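Local coordinates for protein acetate CoA-transferase subunit beta (Escherichia coli DH5[alpha], PDB 5DBN) that transfers coenzyme A from acetyl-CoA to acetoacetate and other short-chain carboxylates through a covalent enzyme-CoA intermediate, at residues B[11-16]-B[134-138]; B[49-55]-B[70-76]; B[85-91]-B[127-133]; B[106-112]-B[158-164]; B[169-173]-B[185-190]. All coordinates share one frame; numbering follows the deposited sequence.

In the fold
All five contacts lie within one coenzyme A transferase domain. Along the chain contact 1 closes around contacts 2 and 3 and alternates with contact 4; contact 5 comes last. Contacts 1 and 5 belong to the large mixed sheet, their centres about 15 Å apart. Contact 1 packs the N-terminal helix on that sheet, and contact 5 pairs two of its strands. Contacts 3 and 4 touch through Val-129, and both touch contact 1, so helix 125-131 and the loop 158-164 pack together beside strand 135-138. Contact 2 lies well out from the chain centre, about 33 Å from contact 5 between centres. Contacts 2 and 3 lie nearest the predicted active-site Glu-46 and also reach neighbouring subunits.

Contact 1 (B[11-16]-B[134-138]); sequences VAQELR and KVIIA
Ile-136 meets Val-11 tip to tip. Its CG2 methyl is 4.0 Å from Val-11 CG1, and Val-11 CG2 comes equally near. With chi1 at 172°, Val-11 holds CG1 anti to the backbone N and CG2 beside it, which lets both methyls bracket Ile-136 CG2. Val-11 CG2 also touches Ala-138 CB at 4.3 Å. The longer branch of Ile-136 runs the other way: its CD1 lies 4.0 Å from Glu-14 CG and also touches Leu-15 CD2. Beyond this apolar patch comes a salt bridge. Lys-134 NZ donates to Glu-14 OE2 at 2.8 Å and uses the anti lone pair of that oxygen. The two side chains cross at about a right angle, and the lysine chain bends at chi3 (-91°) to bring NZ to the carboxylate. This is helix-on-sheet packing in the alpha/beta fold of the coenzyme A transferases. The end of helix 3-12 covers one face of the large sheet, and strand 135-138 runs between strands 95-98 and 166-168. Val-11 reaches Val-97 and Val-168 on these two strands as well. Glu-14 OE1 makes further salt bridges with Arg-10 and Arg-175. Arg-16 NH1 stands 4.2 Å from Lys-134 NZ, a pair of like charges that the nearby carboxylate probably makes tolerable. Replacing Glu-14 by an alanine would probably leave Lys-134 and Arg-175 without this carboxylate, cost Arg-10 one of its two, and open a gap beside Ile-136 CD1. Arg-16 N makes a weak hydrogen bond to Asp-19 OD2.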
# COMPACT_ATOMS: atom_id res chain seq x y z
N VAL B 11 9.11 21.40 -25.12
CA VAL B 11 8.79 20.25 -24.28
C VAL B 11 7.38 19.75 -24.56
O VAL B 11 7.13 18.54 -24.59
CB VAL B 11 8.94 20.59 -22.77
CG1 VAL B 11 8.41 19.45 -21.90
CG2 VAL B 11 10.39 20.88 -22.42
N ALA B 12 6.45 20.68 -24.76
CA ALA B 12 5.07 20.33 -25.06
C ALA B 12 4.97 19.47 -26.31
O ALA B 12 4.13 18.57 -26.40
CB ALA B 12 4.23 21.59 -25.21
N GLN B 13 5.82 19.76 -27.29
CA GLN B 13 5.84 19.01 -28.54
C GLN B 13 6.41 17.60 -28.36
O GLN B 13 6.26 16.75 -29.23
CB GLN B 13 6.64 19.77 -29.60
CG GLN B 13 5.95 21.03 -30.10
CD GLN B 13 6.81 21.85 -31.05
OE1 GLN B 13 8.00 21.59 -31.20
NE2 GLN B 13 6.20 22.83 -31.70
N GLU B 14 7.05 17.35 -27.22
CA GLU B 14 7.65 16.05 -26.95
C GLU B 14 6.62 15.05 -26.45
O GLU B 14 6.75 13.85 -26.67
CB GLU B 14 8.77 16.18 -25.91
CG GLU B 14 9.59 14.91 -25.71
CD GLU B 14 10.42 14.54 -26.93
OE1 GLU B 14 10.61 15.40 -27.81
OE2 GLU B 14 10.89 13.38 -26.99
N LEU B 15 5.59 15.56 -25.78
CA LEU B 15 4.57 14.71 -25.18
C LEU B 15 3.70 14.05 -26.24
O LEU B 15 3.38 14.67 -27.26
CB LEU B 15 3.70 15.53 -24.23
CG LEU B 15 4.45 16.32 -23.15
CD1 LEU B 15 3.48 17.13 -22.31
CD2 LEU B 15 5.28 15.40 -22.28
N ARG B 16 3.31 12.81 -25.99
CA ARG B 16 2.43 12.06 -26.89
C ARG B 16 1.00 12.02 -26.37
O ARG B 16 0.75 12.11 -25.17
CB ARG B 16 2.95 10.64 -27.12
CG ARG B 16 4.20 10.56 -28.00
CD ARG B 16 4.63 9.11 -28.22
NE ARG B 16 5.77 8.99 -29.13
CZ ARG B 16 7.04 9.14 -28.79
NH1 ARG B 16 7.39 9.43 -27.54
NH2 ARG B 16 7.98 9.00 -29.72
N LYS B 134 9.99 8.80 -18.73
CA LYS B 134 10.81 9.81 -19.39
C LYS B 134 11.01 11.02 -18.49
O LYS B 134 10.04 11.65 -18.06
CB LYS B 134 10.18 10.24 -20.72
CG LYS B 134 11.03 11.24 -21.48
CD LYS B 134 10.40 11.65 -22.79
CE LYS B 134 10.85 10.76 -23.93
NZ LYS B 134 10.34 11.24 -25.24
N VAL B 135 12.27 11.34 -18.23
CA VAL B 135 12.63 12.46 -17.39
C VAL B 135 13.07 13.62 -18.27
O VAL B 135 14.15 13.58 -18.86
CB VAL B 135 13.75 12.09 -16.40
CG1 VAL B 135 14.12 13.28 -15.52
CG2 VAL B 135 13.34 10.90 -15.55
N ILE B 136 12.22 14.63 -18.37
CA ILE B 136 12.52 15.81 -19.16
C ILE B 136 12.89 16.96 -18.23
O ILE B 136 12.14 17.29 -17.32
CB ILE B 136 11.33 16.23 -20.04
CG1 ILE B 136 10.91 15.06 -20.94
CG2 ILE B 136 11.69 17.45 -20.89
CD1 ILE B 136 9.66 15.31 -21.76
N ILE B 137 14.05 17.54 -18.47
CA ILE B 137 14.50 18.70 -17.71
C ILE B 137 14.34 19.96 -18.55
O ILE B 137 14.91 20.08 -19.63
CB ILE B 137 15.97 18.54 -17.26
CG1 ILE B 137 16.15 17.25 -16.45
CG2 ILE B 137 16.42 19.75 -16.44
CD1 ILE B 137 15.28 17.17 -15.20
N ALA B 138 13.56 20.90 -18.02
CA ALA B 138 13.31 22.18 -18.67
C ALA B 138 14.07 23.24 -17.89
O ALA B 138 13.75 23.53 -16.74
CB ALA B 138 11.82 22.48 -18.70

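Contact 2 (B[49-55]-B[70-76]); sequences FLGLGPV and CGVLPGA
Phe-49 leans obliquely against Cys-70 and Val-72. Its CZ lies 3.9 Å from Cys-70 SG, and its CE2 is 4.1 Å from Val-72 CG1. The sulfur makes a sulfur-aromatic contact, 5.2 Å from the Phe-49 ring centroid. Phe-49 CG sits between the backbone N and the carbonyl carbon (chi1 59°), which turns the ring toward Cys-70 and Val-72. Val-72 belongs to a small antiparallel sheet of two strands, 51-53 and 71-73; Phe-49 and Cys-70 flank it. Gly-53 and Gly-71 form its hydrogen-bonded pair, with each N donating to the other's O at 3.0 Å. Both donors stand above the plane of the carbonyl they reach. Leu-73 N donates to Gly-51 O, also at 3.0 Å, and lies in that carbonyl plane. Leu-52 and Val-72 are the non-hydrogen-bonded pair, and their side chains diverge. Leu-52 CD1 instead touches Cys-70 SG. Gly-71 CA lies against Pro-54 O in a CA-H...O contact. The Leu-52 side chain is about 7 Å from that of Glu-46, the predicted active-site residue. Leu-50 packs on a neighbouring subunit, and Gly-75 O hydrogen-bonds to a polar side chain there. One water bonds weakly to Val-72 O and also to Pro-54 O, where the bond length is doubtful. At the edge of the pair Val-55 CG2 rests 3.6 Å from Cys-70 CA.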
# COMPACT_ATOMS: atom_id res chain seq x y z
N PHE B 49 -3.86 13.08 -6.77
CA PHE B 49 -4.95 12.92 -7.72
C PHE B 49 -4.51 13.00 -9.18
O PHE B 49 -3.46 13.56 -9.50
CB PHE B 49 -6.06 13.96 -7.46
CG PHE B 49 -5.60 15.39 -7.54
CD1 PHE B 49 -5.07 16.02 -6.43
CD2 PHE B 49 -5.76 16.11 -8.71
CE1 PHE B 49 -4.67 17.34 -6.49
CE2 PHE B 49 -5.36 17.43 -8.77
CZ PHE B 49 -4.82 18.05 -7.67
N LEU B 50 -5.32 12.40 -10.05
CA LEU B 50 -5.12 12.45 -11.50
C LEU B 50 -6.21 13.28 -12.15
O LEU B 50 -7.36 13.27 -11.70
CB LEU B 50 -5.11 11.04 -12.09
CG LEU B 50 -3.84 10.22 -11.88
CD1 LEU B 50 -4.10 8.75 -12.09
CD2 LEU B 50 -2.76 10.71 -12.84
N GLY B 51 -5.85 14.00 -13.21
CA GLY B 51 -6.79 14.84 -13.92
C GLY B 51 -6.70 16.29 -13.46
O GLY B 51 -7.72 16.98 -13.39
N LEU B 52 -5.49 16.74 -13.15
CA LEU B 52 -5.26 18.11 -12.72
C LEU B 52 -5.59 19.09 -13.84
O LEU B 52 -5.34 18.81 -15.01
CB LEU B 52 -3.82 18.31 -12.26
CG LEU B 52 -3.40 19.73 -11.87
CD1 LEU B 52 -4.17 20.21 -10.65
CD2 LEU B 52 -1.91 19.79 -11.62
N GLY B 53 -6.14 20.24 -13.47
CA GLY B 53 -6.49 21.26 -14.44
C GLY B 53 -6.54 22.64 -13.83
O GLY B 53 -6.28 22.80 -12.63
N PRO B 54 -6.86 23.66 -14.64
CA PRO B 54 -6.95 25.04 -14.16
C PRO B 54 -8.09 25.23 -13.18
O PRO B 54 -9.00 24.40 -13.12
CB PRO B 54 -7.20 25.85 -15.44
CG PRO B 54 -6.84 24.95 -16.57
CD PRO B 54 -7.11 23.56 -16.09
N VAL B 55 -8.05 26.32 -12.42
CA VAL B 55 -9.12 26.65 -11.50
C VAL B 55 -10.40 26.96 -12.26
O VAL B 55 -10.38 27.67 -13.27
CB VAL B 55 -8.76 27.86 -10.61
CG1 VAL B 55 -9.88 28.15 -9.61
CG2 VAL B 55 -7.46 27.62 -9.88
N CYS B 70 -6.13 24.97 -7.34
CA CYS B 70 -6.20 24.49 -8.72
C CYS B 70 -7.60 23.96 -8.99
O CYS B 70 -8.54 24.24 -8.25
CB CYS B 70 -5.16 23.41 -8.98
SG CYS B 70 -5.46 21.85 -8.10
N GLY B 71 -7.73 23.19 -10.07
CA GLY B 71 -8.99 22.56 -10.41
C GLY B 71 -8.77 21.16 -10.95
O GLY B 71 -7.66 20.65 -10.90
N VAL B 72 -9.84 20.56 -11.44
CA VAL B 72 -9.78 19.23 -12.04
C VAL B 72 -10.65 19.16 -13.29
O VAL B 72 -11.54 19.99 -13.49
CB VAL B 72 -10.25 18.13 -11.06
CG1 VAL B 72 -9.24 17.95 -9.93
CG2 VAL B 72 -11.63 18.46 -10.51
N LEU B 73 -10.37 18.18 -14.14
CA LEU B 73 -11.16 17.94 -15.34
C LEU B 73 -12.10 16.76 -15.11
O LEU B 73 -11.95 16.04 -14.13
CB LEU B 73 -10.24 17.69 -16.54
CG LEU B 73 -9.27 18.82 -16.87
CD1 LEU B 73 -8.33 18.42 -18.00
CD2 LEU B 73 -10.02 20.09 -17.23
N PRO B 74 -13.09 16.58 -16.00
CA PRO B 74 -13.99 15.43 -15.87
C PRO B 74 -13.26 14.09 -15.89
O PRO B 74 -12.41 13.87 -16.75
CB PRO B 74 -14.91 15.57 -17.09
CG PRO B 74 -14.89 17.02 -17.40
CD PRO B 74 -13.51 17.49 -17.08
N GLY B 75 -13.59 13.22 -14.95
CA GLY B 75 -12.97 11.91 -14.85
C GLY B 75 -11.75 11.91 -13.95
O GLY B 75 -10.97 10.96 -13.96
N ALA B 76 -11.59 12.97 -13.17
CA ALA B 76 -10.47 13.06 -12.24
C ALA B 76 -10.65 12.04 -11.12
O ALA B 76 -11.77 11.69 -10.75
CB ALA B 76 -10.37 14.46 -11.67
O HOH W 1 -9.97 22.68 -14.66

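Contact 3 (B[85-91]-B[127-133]); sequences FALIRGG and DLVTGSR
Arg-89 and Gly-131 bring two helix ends together, their CA atoms 4.1 Å apart. The axes of 85-89 and 127-131 run at 44° to each other and approach to 8.7 Å. The first helix closes in a Schellman motif at Gly-91. Gly-131 CA rests on Ile-88 O in a CA-H...O contact. Ile-88 CG2 packs on Leu-128 CD2 at 3.7 Å, and the Leu-128 side chain is about 4 Å from that of Glu-46, the predicted active-site residue. The Phe-85 ring presents its edge to Asp-127: CD2 is 3.6 Å from CB. Arg-89 NH1 forms a salt bridge with Asp-127 OD1 at 3.6 Å, edge-on and in the guanidinium plane, and Phe-85 O lies over the guanidinium centre. A water donates to Asp-127 OD1 and accepts weakly from Arg-89 NH1. Both Asp-127 oxygens bond to a neighbouring subunit, and Arg-89 NE bonds to the backbone of another. With an alanine in place of Asp-127, Arg-89 NH1 would probably lose this carboxylate and the neighbouring subunit's donors their acceptor. Ser-132 OG, at 2.7 Å, and Ser-132 N reach Leu-128 O from opposite faces of its carbonyl plane.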
# COMPACT_ATOMS: atom_id res chain seq x y z
N PHE B 85 2.60 7.90 -4.99
CA PHE B 85 3.99 7.58 -5.25
C PHE B 85 4.18 6.11 -5.62
O PHE B 85 5.26 5.71 -6.04
CB PHE B 85 4.85 7.97 -4.05
CG PHE B 85 5.09 9.45 -3.97
CD1 PHE B 85 4.19 10.28 -3.31
CD2 PHE B 85 6.19 10.02 -4.59
CE1 PHE B 85 4.40 11.64 -3.25
CE2 PHE B 85 6.40 11.39 -4.53
CZ PHE B 85 5.51 12.20 -3.86
N ALA B 86 3.14 5.31 -5.45
CA ALA B 86 3.10 3.99 -6.07
C ALA B 86 3.00 4.17 -7.59
O ALA B 86 3.68 3.48 -8.35
CB ALA B 86 1.94 3.16 -5.55
N LEU B 87 2.16 5.10 -8.01
CA LEU B 87 2.04 5.46 -9.43
C LEU B 87 3.33 6.08 -9.95
O LEU B 87 3.86 5.66 -10.98
CB LEU B 87 0.88 6.44 -9.65
CG LEU B 87 -0.55 5.94 -9.44
CD1 LEU B 87 -1.51 7.12 -9.39
CD2 LEU B 87 -0.96 4.97 -10.53
N ILE B 88 3.83 7.08 -9.23
CA ILE B 88 5.04 7.80 -9.64
C ILE B 88 6.26 6.89 -9.70
O ILE B 88 7.01 6.92 -10.68
CB ILE B 88 5.32 8.98 -8.67
CG1 ILE B 88 4.25 10.07 -8.83
CG2 ILE B 88 6.71 9.57 -8.92
CD1 ILE B 88 4.29 11.15 -7.77
N ARG B 89 6.45 6.08 -8.67
CA ARG B 89 7.61 5.21 -8.58
C ARG B 89 7.43 3.94 -9.41
O ARG B 89 8.41 3.32 -9.83
CB ARG B 89 7.89 4.85 -7.12
CG ARG B 89 9.22 4.13 -6.89
CD ARG B 89 9.46 3.86 -5.41
NE ARG B 89 8.26 3.38 -4.74
CZ ARG B 89 7.57 4.05 -3.81
NH1 ARG B 89 7.96 5.25 -3.40
NH2 ARG B 89 6.48 3.51 -3.28
N GLY B 90 6.17 3.57 -9.64
CA GLY B 90 5.86 2.32 -10.31
C GLY B 90 5.95 2.38 -11.83
O GLY B 90 5.68 1.39 -12.51
N GLY B 91 6.29 3.54 -12.37
CA GLY B 91 6.47 3.69 -13.80
C GLY B 91 5.16 3.92 -14.54
O GLY B 91 5.04 3.61 -15.72
N ASP B 127 11.69 10.77 -6.24
CA ASP B 127 10.83 9.69 -6.71
C ASP B 127 10.44 9.89 -8.18
O ASP B 127 10.43 8.94 -8.96
CB ASP B 127 9.57 9.59 -5.85
CG ASP B 127 9.87 9.20 -4.42
OD1 ASP B 127 10.09 8.00 -4.16
OD2 ASP B 127 9.90 10.11 -3.56
N LEU B 128 10.11 11.13 -8.53
CA LEU B 128 9.69 11.45 -9.88
C LEU B 128 10.76 11.13 -10.92
O LEU B 128 10.46 10.55 -11.97
CB LEU B 128 9.29 12.93 -9.98
CG LEU B 128 7.85 13.28 -9.59
CD1 LEU B 128 7.68 14.78 -9.36
CD2 LEU B 128 6.88 12.80 -10.66
N VAL B 129 12.01 11.51 -10.66
CA VAL B 129 13.07 11.29 -11.64
C VAL B 129 13.58 9.83 -11.70
O VAL B 129 14.08 9.42 -12.74
CB VAL B 129 14.28 12.24 -11.39
CG1 VAL B 129 13.85 13.69 -11.53
CG2 VAL B 129 14.92 12.00 -10.05
N THR B 130 13.47 9.06 -10.62
CA THR B 130 13.82 7.63 -10.71
C THR B 130 12.67 6.81 -11.29
O THR B 130 12.90 5.77 -11.91
CB THR B 130 14.21 6.95 -9.35
OG1 THR B 130 13.31 5.86 -9.08
CG2 THR B 130 14.18 7.88 -8.19
N GLY B 131 11.44 7.26 -11.08
CA GLY B 131 10.27 6.48 -11.44
C GLY B 131 9.68 6.75 -12.81
O GLY B 131 9.18 5.83 -13.46
N SER B 132 9.72 8.00 -13.26
CA SER B 132 9.09 8.38 -14.52
C SER B 132 9.76 7.67 -15.70
O SER B 132 10.97 7.51 -15.73
CB SER B 132 9.15 9.89 -14.72
OG SER B 132 8.37 10.56 -13.74
N ARG B 133 8.95 7.26 -16.68
CA ARG B 133 9.50 6.59 -17.86
C ARG B 133 10.38 7.53 -18.67
O ARG B 133 11.38 7.10 -19.24
CB ARG B 133 8.38 6.04 -18.74
CG ARG B 133 7.68 4.82 -18.20
CD ARG B 133 6.80 4.21 -19.28
NE ARG B 133 6.06 3.04 -18.81
CZ ARG B 133 5.28 2.30 -19.58
NH1 ARG B 133 5.12 2.60 -20.87
NH2 ARG B 133 4.65 1.25 -19.07
O HOH W 2 10.58 5.96 -2.47
O HOH W 3 11.38 3.73 -9.71

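Contact 4 (B[106-112]-B[158-164]); sequences EANLANW and LTAQHAV
A classic beta bulge joins Leu-109 to Thr-159 and Ala-160. Leu-109 O accepts from Thr-159 N, in a bond too short to be trusted at this resolution, and weakly from Ala-160 N. Leu-109 N returns a nearly straight bond to Ala-160 O (3.0 Å, 174°). On one side of the bulge, Ala-107 O is gripped twice. Val-164 N comes in the carbonyl plane on a lone pair, at 3.1 Å, while Ala-163 N lies above that plane. Asn-108 OD1 takes the backbone N of His-162 at 2.9 Å. The same oxygen lies over one face of the His-162 ring, offset toward the rim. His-162 ND1 donates to Glu-106 O at 2.9 Å, the oxygen tilted somewhat from the ring plane, which limits the ring's rotation. On the other side, Trp-112 NE1 donates to Leu-158 O at 3.0 Å. That oxygen is in the indole plane, but NE1 stands above the carbonyl plane. Trp-112 CG sits between the backbone N and the carbonyl carbon (chi1 73°), which turns the indole edge toward segment 158-164. Thr-159 OG1 donates to Asn-111 OD1, though the length of that bond is doubtful. Asn-111 ND2 bonds to Gly-99 O. Strand 109-110 also pairs with strand 102-104. Val-129 of helix 125-131 packs on Leu-109 and Ala-160, while Leu-109 and Val-164 both rest on Ile-137 of strand 135-138.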
# COMPACT_ATOMS: atom_id res chain seq x y z
N GLU B 106 26.89 12.61 -17.27
CA GLU B 106 26.51 11.32 -16.72
C GLU B 106 25.01 11.26 -16.42
O GLU B 106 24.54 10.36 -15.72
CB GLU B 106 27.31 11.02 -15.45
CG GLU B 106 28.82 10.95 -15.68
CD GLU B 106 29.22 9.82 -16.61
OE1 GLU B 106 28.58 8.75 -16.56
OE2 GLU B 106 30.17 10.01 -17.40
N ALA B 107 24.28 12.24 -16.94
CA ALA B 107 22.83 12.32 -16.79
C ALA B 107 22.39 12.47 -15.34
O ALA B 107 21.23 12.23 -15.01
CB ALA B 107 22.17 11.08 -17.41
N ASN B 108 23.30 12.90 -14.47
CA ASN B 108 22.95 13.19 -13.09
C ASN B 108 22.14 14.49 -13.02
O ASN B 108 22.24 15.33 -13.91
CB ASN B 108 24.19 13.30 -12.21
CG ASN B 108 25.06 12.06 -12.26
OD1 ASN B 108 24.56 10.94 -12.37
ND2 ASN B 108 26.38 12.26 -12.19
N LEU B 109 21.34 14.63 -11.97
CA LEU B 109 20.49 15.81 -11.80
C LEU B 109 20.61 16.39 -10.40
O LEU B 109 20.70 15.66 -9.41
CB LEU B 109 19.03 15.46 -12.08
CG LEU B 109 18.01 16.60 -11.88
CD1 LEU B 109 18.23 17.71 -12.90
CD2 LEU B 109 16.59 16.07 -11.95
N ALA B 110 20.62 17.72 -10.33
CA ALA B 110 20.53 18.45 -9.08
C ALA B 110 19.51 19.56 -9.24
O ALA B 110 19.67 20.43 -10.11
CB ALA B 110 21.89 19.01 -8.68
N ASN B 111 18.45 19.54 -8.44
CA ASN B 111 17.39 20.54 -8.57
C ASN B 111 16.53 20.70 -7.32
O ASN B 111 15.37 21.08 -7.41
CB ASN B 111 16.48 20.19 -9.76
CG ASN B 111 15.49 19.07 -9.45
OD1 ASN B 111 15.73 18.22 -8.61
ND2 ASN B 111 14.37 19.08 -10.16
N TRP B 112 17.12 20.43 -6.16
CA TRP B 112 16.38 20.56 -4.90
C TRP B 112 17.14 21.35 -3.84
O TRP B 112 16.57 21.69 -2.80
CB TRP B 112 16.03 19.17 -4.35
CG TRP B 112 17.18 18.39 -3.78
CD1 TRP B 112 18.09 17.65 -4.48
CD2 TRP B 112 17.53 18.26 -2.40
NE1 TRP B 112 18.99 17.07 -3.62
CE2 TRP B 112 18.67 17.43 -2.34
CE3 TRP B 112 17.00 18.77 -1.21
CZ2 TRP B 112 19.28 17.09 -1.13
CZ3 TRP B 112 17.62 18.43 -0.02
CH2 TRP B 112 18.74 17.60 0.01
N LEU B 158 23.01 16.07 -5.57
CA LEU B 158 22.21 15.42 -6.59
C LEU B 158 20.78 15.16 -6.14
O LEU B 158 20.53 14.88 -4.96
CB LEU B 158 22.84 14.09 -7.01
CG LEU B 158 24.25 14.14 -7.61
CD1 LEU B 158 24.69 12.74 -8.01
CD2 LEU B 158 24.30 15.07 -8.80
N THR B 159 19.85 15.28 -7.07
CA THR B 159 18.49 14.80 -6.89
C THR B 159 18.48 13.30 -7.18
O THR B 159 17.80 12.52 -6.51
CB THR B 159 17.50 15.52 -7.81
OG1 THR B 159 17.54 16.93 -7.55
CG2 THR B 159 16.08 15.01 -7.61
N ALA B 160 19.25 12.92 -8.19
CA ALA B 160 19.40 11.52 -8.57
C ALA B 160 20.60 11.37 -9.49
O ALA B 160 21.14 12.36 -9.98
CB ALA B 160 18.15 11.01 -9.25
N GLN B 161 21.02 10.13 -9.72
CA GLN B 161 22.14 9.85 -10.61
C GLN B 161 21.65 9.08 -11.84
O GLN B 161 20.82 8.17 -11.72
CB GLN B 161 23.23 9.06 -9.89
CG GLN B 161 22.77 7.72 -9.33
CD GLN B 161 23.89 6.96 -8.65
OE1 GLN B 161 24.98 7.49 -8.45
NE2 GLN B 161 23.63 5.70 -8.31
N HIS B 162 22.17 9.46 -13.00
CA HIS B 162 21.89 8.76 -14.26
C HIS B 162 20.40 8.64 -14.56
O HIS B 162 19.93 7.59 -15.00
CB HIS B 162 22.51 7.37 -14.22
CG HIS B 162 23.89 7.33 -13.63
ND1 HIS B 162 24.97 7.96 -14.22
CD2 HIS B 162 24.37 6.74 -12.52
CE1 HIS B 162 26.05 7.76 -13.49
NE2 HIS B 162 25.71 7.02 -12.45
N ALA B 163 19.65 9.73 -14.35
CA ALA B 163 18.19 9.69 -14.43
C ALA B 163 17.62 10.50 -15.60
O ALA B 163 16.51 10.23 -16.05
CB ALA B 163 17.60 10.19 -13.12
N VAL B 164 18.37 11.49 -16.08
CA VAL B 164 17.86 12.39 -17.12
C VAL B 164 17.89 11.77 -18.51
O VAL B 164 18.90 11.20 -18.92
CB VAL B 164 18.66 13.71 -17.14
CG1 VAL B 164 18.10 14.67 -18.19
CG2 VAL B 164 18.65 14.37 -15.77

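Contact 5 (B[169-173]-B[185-190]); sequences TELAV and EIADGC
Val-173 and Glu-185 pair at the open end of a beta hairpin made by strands 172-177 and 180-186 of the large sheet. They are a hydrogen-bonded antiparallel pair. Val-173 N donates to Glu-185 O at 2.9 Å, and Glu-185 N returns to Val-173 O at 3.2 Å. Ala-172 and Ile-186 form the next, non-hydrogen-bonded pair. Beyond it Ala-187 N donates to Leu-171 O at 2.8 Å, the last bond before the two chains part. Val-173 and Glu-185 side chains run alongside each other, with their CB atoms 3.8 Å apart. The glutamate CG lies anti to its carbonyl carbon (chi1 -49°) and the chain beyond is extended, which lays the carboxylate past Val-173 CG2. OE2 of Glu-185 then makes a salt bridge with Arg-10. On the opposite face are Ala-172 and Ile-186. Leu-171 CD2 touches Cys-190 SG at 3.6 Å. Cys-190 ends a type II turn that starts at Ala-187, closed by Cys-190 N on Ala-187 O at 3.1 Å; Gly-189 takes the positive phi (88°). The other chain is shaped by Thr-169 OG1. It accepts from Leu-171 N in an ST turn and from Ala-172 N in an ST motif, and it also bonds to His-141 ND1. Helix 3-12 covers the face of Val-173 and Glu-185 through Arg-10. Helix 192-197 packs on Ile-186 and Cys-190 through Leu-192 and Val-195.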
# COMPACT_ATOMS: atom_id res chain seq x y z
N THR B 169 16.78 23.38 -23.30
CA THR B 169 17.08 24.77 -22.98
C THR B 169 16.61 25.66 -24.12
O THR B 169 16.15 25.18 -25.15
CB THR B 169 18.59 25.00 -22.74
OG1 THR B 169 19.29 24.98 -23.99
CG2 THR B 169 19.16 23.94 -21.82
N GLU B 170 16.72 26.97 -23.92
CA GLU B 170 16.31 27.92 -24.95
C GLU B 170 17.36 27.98 -26.06
O GLU B 170 17.16 28.66 -27.07
CB GLU B 170 16.08 29.31 -24.35
CG GLU B 170 17.33 30.14 -24.03
CD GLU B 170 18.08 29.64 -22.80
OE1 GLU B 170 17.68 28.62 -22.22
OE2 GLU B 170 19.07 30.30 -22.41
N LEU B 171 18.46 27.26 -25.89
CA LEU B 171 19.53 27.25 -26.88
C LEU B 171 19.61 25.92 -27.63
O LEU B 171 19.99 25.89 -28.81
CB LEU B 171 20.87 27.52 -26.20
CG LEU B 171 21.20 28.97 -25.79
CD1 LEU B 171 22.59 29.04 -25.16
CD2 LEU B 171 21.07 29.96 -26.93
N ALA B 172 19.25 24.82 -26.97
CA ALA B 172 19.44 23.49 -27.56
C ALA B 172 18.64 22.38 -26.88
O ALA B 172 18.12 22.56 -25.78
CB ALA B 172 20.92 23.14 -27.55
N VAL B 173 18.57 21.23 -27.54
CA VAL B 173 17.99 20.02 -26.97
C VAL B 173 19.03 18.91 -26.92
O VAL B 173 19.61 18.55 -27.94
CB VAL B 173 16.76 19.54 -27.77
CG1 VAL B 173 16.17 18.28 -27.15
CG2 VAL B 173 15.71 20.63 -27.86
N GLU B 185 19.27 18.87 -31.06
CA GLU B 185 18.72 20.07 -31.70
C GLU B 185 19.41 21.35 -31.22
O GLU B 185 19.86 21.44 -30.08
CB GLU B 185 17.22 20.19 -31.44
CG GLU B 185 16.43 18.93 -31.73
CD GLU B 185 14.97 19.06 -31.36
OE1 GLU B 185 14.42 20.17 -31.46
OE2 GLU B 185 14.36 18.04 -30.97
N ILE B 186 19.49 22.32 -32.13
CA ILE B 186 19.97 23.66 -31.81
C ILE B 186 18.86 24.67 -32.13
O ILE B 186 18.19 24.55 -33.15
CB ILE B 186 21.24 24.01 -32.60
CG1 ILE B 186 22.34 22.99 -32.29
CG2 ILE B 186 21.70 25.43 -32.28
CD1 ILE B 186 23.67 23.25 -32.98
N ALA B 187 18.68 25.65 -31.25
CA ALA B 187 17.62 26.64 -31.42
C ALA B 187 17.95 27.61 -32.55
O ALA B 187 19.12 27.88 -32.81
CB ALA B 187 17.39 27.39 -30.12
N ASP B 188 16.92 28.12 -33.22
CA ASP B 188 17.10 29.07 -34.30
C ASP B 188 17.74 30.36 -33.79
O ASP B 188 17.39 30.86 -32.73
CB ASP B 188 15.77 29.38 -34.98
CG ASP B 188 15.31 28.26 -35.90
OD1 ASP B 188 16.12 27.82 -36.74
OD2 ASP B 188 14.15 27.82 -35.77
N GLY B 189 18.68 30.89 -34.57
CA GLY B 189 19.42 32.08 -34.19
C GLY B 189 20.65 31.74 -33.36
O GLY B 189 21.39 32.64 -32.95
N CYS B 190 20.86 30.45 -33.14
CA CYS B 190 22.01 29.96 -32.37
C CYS B 190 22.83 29.00 -33.22
O CYS B 190 22.32 28.46 -34.21
CB CYS B 190 21.53 29.27 -31.09
SG CYS B 190 22.84 28.89 -29.90